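Local coordinates for protein cytochrome P450 (Rhodococcus erythropolis, PDB 3WEC) that acts as a heme-dependent cytochrome P450 monooxygenase that hydroxylates the quinoline nitrogen of an aurachin precursor to give the antibiotic alkaloid, at residues 130-135 with 375-380; 143-146 with 151-154; 156-161 with 173-178; 165-170 with 212-217; 179-184 with 201-206. One frame throughout, in Å; residues are numbered along the deposited sequence.

Contact 1. Residues 130-135 with 375-380; sequences IVLSAA and LRELSQ
Leu132 and Glu377 cross at about a right angle between helices 128-141 and 364-381, the leucine methyl CD1 meeting one carboxylate oxygen. The distance from Leu132 CD1 to Glu377 OE1 is 3.3 Å, a close methyl-to-oxygen approach with no hydrogen bond in it. Leu132 CD1 also lies 3.9 Å from Glu377 CD, so the methyl lies against the carboxylate end. The glutamate gets there by a fold in its chain: CG stands anti to the carbonyl carbon (chi1 -70°), and a further bend at chi2 (-59°) turns the carboxylate aside from a straight extension. Behind it the methylene CG of Glu377 comes within 4.5 Å of the Ala135 carbonyl carbon, and the small Ala135 side chain points toward the glutamate. The backbones are nearest at this pair, 7.1 Å between the CA atoms of Ala135 and Glu377. One turn earlier on helix 364-381, His373 touches Val131, Leu132 and Ala135 and extends the same interface, while Phe156 of helix 155-165 covers Ala134 and Ala135. The contact joins helices D and L, two members of the helical bundle that forms the conserved core of the P450 fold.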
# COMPACT_ATOMS: atom_id res chain seq x y z
N ILE A 130 16.36 2.06 -14.57
CA ILE A 130 16.58 2.64 -13.27
C ILE A 130 15.85 1.86 -12.14
O ILE A 130 16.26 1.93 -10.97
CB ILE A 130 16.28 4.16 -13.27
CG1 ILE A 130 14.92 4.44 -12.66
CG2 ILE A 130 16.47 4.78 -14.67
CD1 ILE A 130 15.02 4.62 -11.16
N VAL A 131 14.81 1.10 -12.49
CA VAL A 131 14.16 0.22 -11.51
C VAL A 131 15.10 -0.93 -11.17
O VAL A 131 15.30 -1.24 -9.98
CB VAL A 131 12.83 -0.37 -12.01
CG1 VAL A 131 12.28 -1.36 -11.00
CG2 VAL A 131 11.81 0.75 -12.28
N LEU A 132 15.66 -1.54 -12.21
CA LEU A 132 16.65 -2.60 -12.08
C LEU A 132 17.86 -2.15 -11.25
O LEU A 132 18.33 -2.90 -10.40
CB LEU A 132 17.11 -3.06 -13.47
CG LEU A 132 18.45 -3.79 -13.61
CD1 LEU A 132 18.43 -5.14 -12.91
CD2 LEU A 132 18.85 -3.95 -15.07
N SER A 133 18.35 -0.95 -11.53
CA SER A 133 19.52 -0.40 -10.84
C SER A 133 19.24 -0.30 -9.35
O SER A 133 20.03 -0.77 -8.51
CB SER A 133 19.82 0.98 -11.42
OG SER A 133 21.12 1.40 -11.08
N ALA A 134 18.10 0.31 -9.02
CA ALA A 134 17.64 0.39 -7.65
C ALA A 134 17.44 -1.02 -7.04
O ALA A 134 17.86 -1.26 -5.89
CB ALA A 134 16.36 1.19 -7.56
N ALA A 135 16.84 -1.95 -7.79
CA ALA A 135 16.59 -3.31 -7.21
C ALA A 135 17.93 -3.99 -6.92
O ALA A 135 18.14 -4.49 -5.80
CB ALA A 135 15.74 -4.18 -8.12
N LEU A 375 13.06 -9.56 -6.82
CA LEU A 375 13.08 -10.99 -6.62
C LEU A 375 14.11 -11.66 -7.59
O LEU A 375 14.89 -12.52 -7.17
CB LEU A 375 11.67 -11.57 -6.79
CG LEU A 375 11.26 -12.91 -6.16
CD1 LEU A 375 10.27 -13.63 -7.06
CD2 LEU A 375 12.42 -13.82 -5.80
N ARG A 376 14.12 -11.22 -8.86
CA ARG A 376 15.02 -11.72 -9.90
C ARG A 376 16.49 -11.53 -9.52
O ARG A 376 17.30 -12.44 -9.73
CB ARG A 376 14.76 -11.07 -11.26
CG ARG A 376 15.78 -11.54 -12.31
CD ARG A 376 15.54 -11.06 -13.74
NE ARG A 376 14.24 -11.48 -14.25
CZ ARG A 376 13.15 -10.72 -14.22
NH1 ARG A 376 13.19 -9.48 -13.72
NH2 ARG A 376 12.02 -11.20 -14.70
N GLU A 377 16.83 -10.35 -9.00
CA GLU A 377 18.20 -10.09 -8.53
C GLU A 377 18.49 -10.96 -7.30
O GLU A 377 19.56 -11.56 -7.18
CB GLU A 377 18.37 -8.60 -8.21
CG GLU A 377 18.38 -7.66 -9.41
CD GLU A 377 19.50 -7.98 -10.41
OE1 GLU A 377 19.16 -8.12 -11.61
OE2 GLU A 377 20.69 -8.11 -9.99
N LEU A 378 17.51 -11.00 -6.40
CA LEU A 378 17.56 -11.77 -5.18
C LEU A 378 17.90 -13.24 -5.40
O LEU A 378 18.79 -13.80 -4.76
CB LEU A 378 16.19 -11.72 -4.51
CG LEU A 378 16.02 -11.46 -3.00
CD1 LEU A 378 15.00 -12.44 -2.42
CD2 LEU A 378 17.30 -11.43 -2.18
N SER A 379 17.14 -13.87 -6.29
CA SER A 379 17.23 -15.30 -6.54
C SER A 379 18.44 -15.62 -7.38
O SER A 379 18.99 -16.69 -7.25
CB SER A 379 15.99 -15.80 -7.26
OG SER A 379 15.73 -15.00 -8.41
N GLN A 380 18.86 -14.68 -8.23
CA GLN A 380 20.07 -14.85 -9.04
C GLN A 380 21.33 -14.70 -8.18
O GLN A 380 22.26 -15.45 -8.33
CB GLN A 380 20.08 -13.89 -10.23
CG GLN A 380 19.03 -14.19 -11.30
CD GLN A 380 19.13 -13.29 -12.54
OE1 GLN A 380 19.40 -12.08 -12.45
NE2 GLN A 380 18.89 -13.87 -13.71

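Contact 2. Residues 143-146 with 151-154; sequences EHCT and EVAE
The backbone N-H of Thr146 is received by the carboxylate of Glu151, chiefly by OE2 at 3.0 Å from Thr146 N with an N-H...O angle of 132°. OE2 is met on its syn side, the donor standing 29° out of the carboxylate plane. A weak second bond runs from the same N-H to Glu151 OE1 at 3.5 Å, making the approach bifurcated. OE2 also accepts the backbone N-H of Asp147, its strongest polar partner, so this oxygen gathers two successive amides of the loop. Such a grip would help to hold the carboxylate in a fixed rotation and is consistent with a charged side chain. The glutamate reaches the loop with its chain extended beyond CG. Outward from these bonds, Cys145 lies alongside the same group, its CB 3.5 Å from Glu151 OE1. Its sulfur, turned in between the backbone N and the carbonyl carbon (chi1 71°), packs at 4.1 Å from CG2 of Val152. That methyl comes from a buried residue in the wider, pi-type turn at 151-153. The contact ties the loop following helix 128-141 back onto the short helix 148-153. Val152 meanwhile packs on Ala138 and Leu142, Glu151 touches His141, and Ala153 turns to Ser259 and Ile262 of the long helix 240-271.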
# COMPACT_ATOMS: atom_id res chain seq x y z
N GLU A 143 23.55 -8.21 1.96
CA GLU A 143 24.58 -9.02 2.60
C GLU A 143 25.38 -8.30 3.69
O GLU A 143 26.10 -8.94 4.44
CB GLU A 143 25.52 -9.74 1.60
CG GLU A 143 26.32 -8.89 0.63
CD GLU A 143 27.16 -9.74 -0.33
OE1 GLU A 143 27.47 -9.25 -1.43
OE2 GLU A 143 27.49 -10.90 0.01
N HIS A 144 25.26 -6.98 3.77
CA HIS A 144 26.02 -6.20 4.75
C HIS A 144 25.18 -5.12 5.37
O HIS A 144 25.58 -3.95 5.48
CB HIS A 144 27.31 -5.65 4.15
CG HIS A 144 28.34 -6.71 3.81
ND1 HIS A 144 28.85 -7.56 4.74
CD2 HIS A 144 28.93 -7.06 2.60
CE1 HIS A 144 29.72 -8.40 4.15
NE2 HIS A 144 29.77 -8.10 2.84
N CYS A 145 23.98 -5.52 5.76
CA CYS A 145 23.11 -4.65 6.48
C CYS A 145 22.86 -5.26 7.85
O CYS A 145 23.08 -6.45 8.04
CB CYS A 145 21.81 -4.42 5.71
SG CYS A 145 20.69 -5.84 5.63
N THR A 146 22.44 -4.42 8.79
CA THR A 146 21.97 -4.86 10.09
C THR A 146 20.44 -5.00 10.07
O THR A 146 19.89 -5.98 10.57
CB THR A 146 22.38 -3.87 11.19
OG1 THR A 146 23.81 -3.82 11.31
CG2 THR A 146 21.78 -4.27 12.54
N GLU A 151 17.53 -0.28 5.75
CA GLU A 151 18.69 -0.18 4.86
C GLU A 151 18.41 -0.68 3.45
O GLU A 151 19.14 -0.36 2.50
CB GLU A 151 19.92 -0.87 5.48
CG GLU A 151 20.24 -0.39 6.88
CD GLU A 151 21.23 -1.27 7.61
OE1 GLU A 151 22.41 -1.31 7.21
OE2 GLU A 151 20.84 -1.92 8.60
N VAL A 152 17.32 -1.43 3.29
CA VAL A 152 17.09 -2.07 2.02
C VAL A 152 15.68 -1.95 1.51
O VAL A 152 15.46 -1.59 0.35
CB VAL A 152 17.39 -3.57 2.11
CG1 VAL A 152 17.21 -4.21 0.74
CG2 VAL A 152 18.78 -3.81 2.68
N ALA A 153 14.71 -2.33 2.31
CA ALA A 153 13.35 -2.24 1.80
C ALA A 153 12.92 -0.79 1.67
O ALA A 153 12.29 -0.42 0.68
CB ALA A 153 12.37 -3.02 2.66
N GLU A 154 13.24 0.05 2.66
CA GLU A 154 12.62 1.38 2.60
C GLU A 154 13.26 2.31 1.52
O GLU A 154 12.53 3.07 0.86
CB GLU A 154 12.53 2.05 3.99
CG GLU A 154 11.41 1.50 4.88
CD GLU A 154 11.51 2.00 6.32
OE1 GLU A 154 12.52 2.62 6.67
OE2 GLU A 154 10.57 1.74 7.11

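Contact 3. Residues 156-161 with 173-178; sequences FPVEVL and GRFSEW
Val158 and Ser176 hold the nearest CA atoms of segments 156-161 and 173-178, 6.4 Å apart. The axes of the two helical segments pass at 10.3 Å, and the N-to-C directions make an angle of 133°, an oblique crossing slightly nearer perpendicular than antiparallel. Val158 points into this gap. With its CG1 anti to the backbone N (chi1 163°), that methyl lies 4.0 Å from Ser176 CB and also packs at 4.1 Å from CE2 of Phe175. The phenyl ring reaches across from the other helix and presents its edge to the backbone: CE2 is 3.7 Å from Val158 O, the oxygen lying near the ring plane. Further along, Leu161 CB comes obliquely to the ring at 4.3 Å from CZ. Phe175 is buried further by Thr251 of helix 240-271 and Phe211 of helix 194-216, while Leu161 touches the heme. In P450 topology the two segments belong to helices E and F. With no hydrogen bond across it, this joint depends on apolar packing, to which the slightly positive ring edge probably adds a weak electrostatic attraction for the carbonyl oxygen.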
# COMPACT_ATOMS: atom_id res chain seq x y z
N PHE A 156 14.51 1.47 -1.40
CA PHE A 156 14.29 1.04 -2.77
C PHE A 156 13.11 1.84 -3.43
O PHE A 156 13.32 2.56 -4.41
CB PHE A 156 14.24 -0.53 -2.82
CG PHE A 156 13.77 -1.09 -4.13
CD1 PHE A 156 14.22 -0.59 -5.34
CD2 PHE A 156 12.83 -2.13 -4.14
CE1 PHE A 156 13.77 -1.11 -6.55
CE2 PHE A 156 12.38 -2.66 -5.32
CZ PHE A 156 12.85 -2.14 -6.54
N PRO A 157 11.88 1.78 -2.87
CA PRO A 157 10.85 2.66 -3.45
C PRO A 157 11.14 4.17 -3.40
O PRO A 157 10.69 4.91 -4.30
CB PRO A 157 9.60 2.33 -2.60
CG PRO A 157 10.19 1.80 -1.33
CD PRO A 157 11.30 0.93 -1.83
N VAL A 158 11.85 4.64 -2.37
CA VAL A 158 12.24 6.07 -2.32
C VAL A 158 13.13 6.43 -3.51
O VAL A 158 13.00 7.50 -4.09
CB VAL A 158 12.97 6.48 -0.99
CG1 VAL A 158 13.69 7.83 -1.20
CG2 VAL A 158 12.00 6.57 0.19
N GLU A 159 14.05 5.54 -3.88
CA GLU A 159 14.92 5.84 -4.98
C GLU A 159 14.10 5.83 -6.26
O GLU A 159 14.21 6.74 -7.08
CB GLU A 159 16.10 4.87 -5.03
CG GLU A 159 17.30 5.33 -5.85
CD GLU A 159 17.72 6.79 -5.61
OE1 GLU A 159 17.01 7.54 -4.88
OE2 GLU A 159 18.77 7.20 -6.16
N VAL A 160 13.20 4.84 -6.39
CA VAL A 160 12.43 4.70 -7.64
C VAL A 160 11.47 5.88 -7.89
O VAL A 160 11.38 6.41 -9.03
CB VAL A 160 11.64 3.37 -7.69
CG1 VAL A 160 10.76 3.33 -8.93
CG2 VAL A 160 12.57 2.15 -7.70
N LEU A 161 10.75 6.26 -6.84
CA LEU A 161 9.80 7.33 -6.92
C LEU A 161 10.45 8.68 -7.17
O LEU A 161 9.95 9.49 -7.97
CB LEU A 161 8.92 7.34 -5.67
CG LEU A 161 8.01 6.10 -5.56
CD1 LEU A 161 7.36 5.98 -4.20
CD2 LEU A 161 6.94 6.19 -6.64
N GLY A 173 18.12 14.50 -1.27
CA GLY A 173 18.21 14.52 0.19
C GLY A 173 16.92 15.03 0.82
O GLY A 173 16.44 14.43 1.79
N ARG A 174 16.33 16.09 0.27
CA ARG A 174 15.10 16.68 0.83
C ARG A 174 13.89 15.75 0.62
O ARG A 174 13.10 15.50 1.52
CB ARG A 174 14.85 18.11 0.27
CG ARG A 174 15.41 19.26 1.12
CD ARG A 174 15.75 20.56 0.37
NE ARG A 174 14.64 21.52 0.34
CZ ARG A 174 14.16 22.13 -0.76
NH1 ARG A 174 14.70 21.94 -1.97
NH2 ARG A 174 13.12 22.95 -0.65
N PHE A 175 13.77 15.23 -0.60
CA PHE A 175 12.74 14.28 -0.92
C PHE A 175 12.78 13.00 -0.07
O PHE A 175 11.73 12.51 0.38
CB PHE A 175 12.80 13.93 -2.40
CG PHE A 175 11.83 12.89 -2.78
CD1 PHE A 175 10.52 13.24 -3.11
CD2 PHE A 175 12.19 11.53 -2.76
CE1 PHE A 175 9.59 12.26 -3.45
CE2 PHE A 175 11.26 10.56 -3.10
CZ PHE A 175 9.96 10.92 -3.43
N SER A 176 13.96 12.45 0.12
CA SER A 176 14.13 11.25 0.90
C SER A 176 13.79 11.51 2.37
O SER A 176 13.21 10.66 3.03
CB SER A 176 15.57 10.73 0.75
OG SER A 176 15.81 9.71 1.68
N GLU A 177 14.13 12.68 2.89
CA GLU A 177 13.69 13.02 4.26
C GLU A 177 12.17 13.17 4.40
O GLU A 177 11.52 12.49 5.21
CB GLU A 177 14.38 14.27 4.77
CG GLU A 177 15.70 13.99 5.50
CD GLU A 177 16.35 15.27 5.95
OE1 GLU A 177 15.92 16.36 5.45
OE2 GLU A 177 17.30 15.20 6.78
N TRP A 178 11.58 14.05 3.58
CA TRP A 178 10.11 14.09 3.48
C TRP A 178 9.52 12.69 3.37
O TRP A 178 8.49 12.36 4.01
CB TRP A 178 9.65 14.99 2.32
CG TRP A 178 9.95 16.47 2.50
CD1 TRP A 178 9.93 17.20 3.68
CD2 TRP A 178 10.32 17.45 1.46
NE1 TRP A 178 10.27 18.50 3.46
CE2 TRP A 178 10.50 18.72 2.16
CE3 TRP A 178 10.48 17.41 0.08
CZ2 TRP A 178 10.86 19.89 1.48
CZ3 TRP A 178 10.85 18.58 -0.59
CH2 TRP A 178 11.02 19.80 0.10

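Contact 4. Residues 165-170 with 212-217; sequences LGIPDK and RTLATS
Leu214 carries its branch out from helix 194-216 with CG anti to the backbone N (chi1 -178°), and chi2 of 60° then spreads its two methyls toward different residues of the 165-170 loop. CD1 points at the outer corner of the Pro168 ring, Pro168 CG lying 4.1 Å from Leu214 CD1. The other methyl turns to Ile167: CD1 of the isoleucine and CD2 of Leu214 are 4.3 Å apart. Although its CB points away from the helix, Ile167 returns its terminal methyl to it. CD2 of Leu214 also lies 4.3 Å from the carbonyl oxygen of Gly166. The loop residues Gly166, Ile167 and Pro168 are all buried, and Tyr210 and Phe211, a turn back on helix 194-216, continue the packing on Ile167. Ile167 also touches Phe175 of helix 172-182, and Val225 of helix 224-230 touches Leu214. Gly166 is the positive-phi residue (82°) that ends helix 155-165 in a Schellman motif, with two bonds back into its last turn. This is an apolar seat for the E-F turn of the P450 fold against the C-terminal end of helix G.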
# COMPACT_ATOMS: atom_id res chain seq x y z
N LEU A 165 9.26 10.78 -10.45
CA LEU A 165 8.77 12.16 -10.26
C LEU A 165 9.62 13.27 -10.94
O LEU A 165 9.12 14.37 -11.20
CB LEU A 165 8.68 12.46 -8.78
CG LEU A 165 7.58 11.87 -7.91
CD1 LEU A 165 8.06 11.69 -6.46
CD2 LEU A 165 6.39 12.80 -7.91
N GLY A 166 10.90 12.98 -11.18
CA GLY A 166 11.79 13.94 -11.83
C GLY A 166 12.28 14.90 -10.78
O GLY A 166 12.36 16.11 -11.02
N ILE A 167 12.57 14.37 -9.58
CA ILE A 167 13.18 15.20 -8.53
C ILE A 167 14.64 15.53 -8.93
O ILE A 167 15.43 14.62 -9.20
CB ILE A 167 13.12 14.54 -7.14
CG1 ILE A 167 11.67 14.15 -6.75
CG2 ILE A 167 13.77 15.40 -6.08
CD1 ILE A 167 10.68 15.29 -6.60
N PRO A 168 14.97 16.83 -9.00
CA PRO A 168 16.31 17.31 -9.41
C PRO A 168 17.36 16.80 -8.43
O PRO A 168 17.05 16.61 -7.25
CB PRO A 168 16.19 18.83 -9.30
CG PRO A 168 14.72 19.13 -9.30
CD PRO A 168 14.03 17.93 -8.71
N ASP A 169 18.57 16.56 -8.93
CA ASP A 169 19.68 16.04 -8.12
C ASP A 169 19.83 16.69 -6.74
O ASP A 169 19.99 15.98 -5.72
CB ASP A 169 21.00 16.13 -8.92
CG ASP A 169 21.16 15.00 -9.95
OD1 ASP A 169 20.14 14.46 -10.44
OD2 ASP A 169 22.32 14.67 -10.28
N LYS A 170 19.77 18.02 -6.71
CA LYS A 170 19.89 18.85 -5.49
C LYS A 170 18.83 18.61 -4.40
O LYS A 170 19.06 18.96 -3.24
CB LYS A 170 19.81 20.34 -5.85
CG LYS A 170 20.21 20.73 -7.27
CD LYS A 170 19.02 20.83 -8.21
CE LYS A 170 19.36 21.66 -9.45
NZ LYS A 170 18.29 21.61 -10.48
N ARG A 212 4.25 22.20 -5.55
CA ARG A 212 3.70 23.37 -6.29
C ARG A 212 4.78 24.09 -7.11
O ARG A 212 4.70 24.19 -8.33
CB ARG A 212 3.11 24.42 -5.34
CG ARG A 212 1.93 23.96 -4.52
CD ARG A 212 1.24 25.21 -3.97
NE ARG A 212 0.11 24.87 -3.12
CZ ARG A 212 0.11 24.87 -1.78
NH1 ARG A 212 -1.00 24.55 -1.14
NH2 ARG A 212 1.22 25.17 -1.07
N THR A 213 5.78 24.57 -6.38
CA THR A 213 6.88 25.36 -6.88
C THR A 213 7.66 24.65 -7.99
O THR A 213 8.02 25.28 -8.98
CB THR A 213 7.81 25.71 -5.70
OG1 THR A 213 7.05 26.38 -4.69
CG2 THR A 213 8.99 26.59 -6.14
N LEU A 214 7.92 23.35 -7.83
CA LEU A 214 8.57 22.57 -8.89
C LEU A 214 7.73 22.50 -10.18
O LEU A 214 8.27 22.60 -11.30
CB LEU A 214 8.93 21.16 -8.40
CG LEU A 214 9.65 20.26 -9.41
CD1 LEU A 214 11.00 20.85 -9.87
CD2 LEU A 214 9.84 18.86 -8.86
N ALA A 215 6.41 22.36 -10.02
CA ALA A 215 5.45 22.32 -11.14
C ALA A 215 5.29 23.63 -11.91
O ALA A 215 5.09 23.60 -13.13
CB ALA A 215 4.09 21.89 -10.64
N THR A 216 5.33 24.76 -11.21
CA THR A 216 5.05 26.07 -11.86
C THR A 216 6.33 26.62 -12.47
O THR A 216 6.33 27.66 -13.12
CB THR A 216 4.55 27.13 -10.86
OG1 THR A 216 5.67 27.60 -10.08
CG2 THR A 216 3.45 26.58 -9.94
N SER A 217 7.41 25.91 -12.24
CA SER A 217 8.74 26.45 -12.43
C SER A 217 9.40 25.63 -13.49
O SER A 217 10.36 24.88 -13.23
CB SER A 217 9.50 26.41 -11.12
OG SER A 217 8.90 27.31 -10.20

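Contact 5. Residues 179-184 with 201-206; sequences SNLVAG and SAAIEE
Leu181 and Ala203 stand opposite each other, their CA atoms 6.4 Å apart, where the end of helix 172-182 meets helix 194-216. These are the F and G helices, the pair that in P450 enzymes forms a lid over the substrate pocket. The small methyl of Ala203 is the centre of the packing. Leu181 places its CB only 3.5 Å from Ala203 CB, a tight carbon-to-carbon approach, and its CG follows at 4.0 Å; with CG anti to the carbonyl carbon (chi1 -80°), the rest of the leucine continues past the alanine. Val182 approaches the same residue along its backbone, CG1 lying 4.0 Å from Ala203 O, whose hydrogen bond comes from Ser207 OG. The valine is buried, with Leu248 and Gln255 of helix 240-271 against it, while Ile204 is covered by Pro87 and Ile93 from loops. No hydrogen bond passes between the two segments, and a residue as small as Ala203 lets the two backbones come this close. Side by side with the alanine, Ile204 extends the apolar strip by one residue. The bound substrate lies about 12 Å from the Val182 side chain, so the contact lies within the F-G pair but away from the ligand. Beside the alanine, Val182 CG1 packs on Ile204 CG1 at 4.1 Å.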
# COMPACT_ATOMS: atom_id res chain seq x y z
N SER A 179 10.14 11.85 2.57
CA SER A 179 9.44 10.59 2.17
C SER A 179 9.40 9.68 3.38
O SER A 179 8.47 8.94 3.61
CB SER A 179 10.16 9.90 1.01
OG SER A 179 9.97 10.69 -0.15
N ASN A 180 10.40 9.86 4.22
CA ASN A 180 10.46 9.17 5.45
C ASN A 180 9.38 9.60 6.49
O ASN A 180 8.73 8.76 7.10
CB ASN A 180 11.87 9.41 5.98
CG ASN A 180 12.18 8.58 7.14
OD1 ASN A 180 12.65 7.44 6.99
ND2 ASN A 180 11.93 9.12 8.33
N LEU A 181 9.28 10.91 6.79
CA LEU A 181 8.23 11.45 7.65
C LEU A 181 6.83 11.13 7.06
O LEU A 181 5.86 10.84 7.78
CB LEU A 181 8.37 12.95 7.70
CG LEU A 181 9.44 13.58 8.66
CD1 LEU A 181 9.70 12.65 9.82
CD2 LEU A 181 10.70 13.99 7.91
N VAL A 182 6.68 11.23 5.76
CA VAL A 182 5.29 11.03 5.29
C VAL A 182 4.86 9.58 5.23
O VAL A 182 3.67 9.34 5.32
CB VAL A 182 4.90 11.78 3.99
CG1 VAL A 182 4.92 13.29 4.21
CG2 VAL A 182 5.77 11.39 2.82
N ALA A 183 5.79 8.62 5.11
CA ALA A 183 5.42 7.19 4.83
C ALA A 183 4.33 6.66 5.73
O ALA A 183 3.49 5.98 5.22
CB ALA A 183 6.61 6.23 4.85
N GLY A 184 4.31 6.99 7.03
CA GLY A 184 3.29 6.41 7.98
C GLY A 184 1.89 7.06 7.92
O GLY A 184 0.90 6.60 8.54
N SER A 201 3.27 16.40 10.12
CA SER A 201 2.52 17.55 9.61
C SER A 201 3.36 18.59 8.90
O SER A 201 2.99 19.07 7.85
CB SER A 201 1.77 18.25 10.75
OG SER A 201 0.43 17.80 10.72
N ALA A 202 4.49 18.96 9.48
CA ALA A 202 5.35 19.89 8.77
C ALA A 202 5.71 19.26 7.42
O ALA A 202 5.78 19.94 6.42
CB ALA A 202 6.58 20.26 9.57
N ALA A 203 5.86 17.95 7.37
CA ALA A 203 6.42 17.36 6.18
C ALA A 203 5.35 17.19 5.08
O ALA A 203 5.64 17.21 3.86
CB ALA A 203 7.12 16.07 6.56
N ILE A 204 4.10 17.06 5.50
CA ILE A 204 3.02 17.16 4.56
C ILE A 204 3.00 18.56 3.95
O ILE A 204 2.84 18.70 2.72
CB ILE A 204 1.64 16.76 5.17
CG1 ILE A 204 1.62 15.26 5.51
CG2 ILE A 204 0.46 17.14 4.24
CD1 ILE A 204 0.53 14.90 6.52
N GLU A 205 3.17 19.58 4.79
CA GLU A 205 3.05 20.97 4.34
C GLU A 205 4.22 21.38 3.44
O GLU A 205 4.00 21.90 2.33
CB GLU A 205 2.91 21.95 5.54
CG GLU A 205 1.70 21.68 6.43
CD GLU A 205 1.49 22.74 7.52
OE1 GLU A 205 0.48 23.49 7.41
OE2 GLU A 205 2.31 22.86 8.47
N GLU A 206 5.45 21.10 3.91
CA GLU A 206 6.68 21.41 3.16
C GLU A 206 6.82 20.69 1.81
O GLU A 206 7.47 21.23 0.92
CB GLU A 206 7.93 21.18 4.02
CG GLU A 206 7.87 21.90 5.37
CD GLU A 206 9.07 21.65 6.29
OE1 GLU A 206 9.97 20.88 5.94
OE2 GLU A 206 9.10 22.25 7.38

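How the contacts relate
Contact 4 is the buried one, contacts 1, 3 and 5 are partly buried, and contact 2 lies at the surface, where a carboxylate binds loop amides. The other four are made by side-chain packing, though contact 1 sets a methyl against a charged group. Helix 172-182 serves both contacts 3 and 5, whereas helix 194-216 serves contacts 4 and 5. Phe175 bridges contacts 3 and 4 by packing on Leu165, and Trp178 makes a weak hydrogen bond to Glu206 of contact 5. Phe156 likewise connects contact 3 with contact 1. Contact 3 lies nearest the heme; contact 2 adjoins it in sequence and otherwise stays separate.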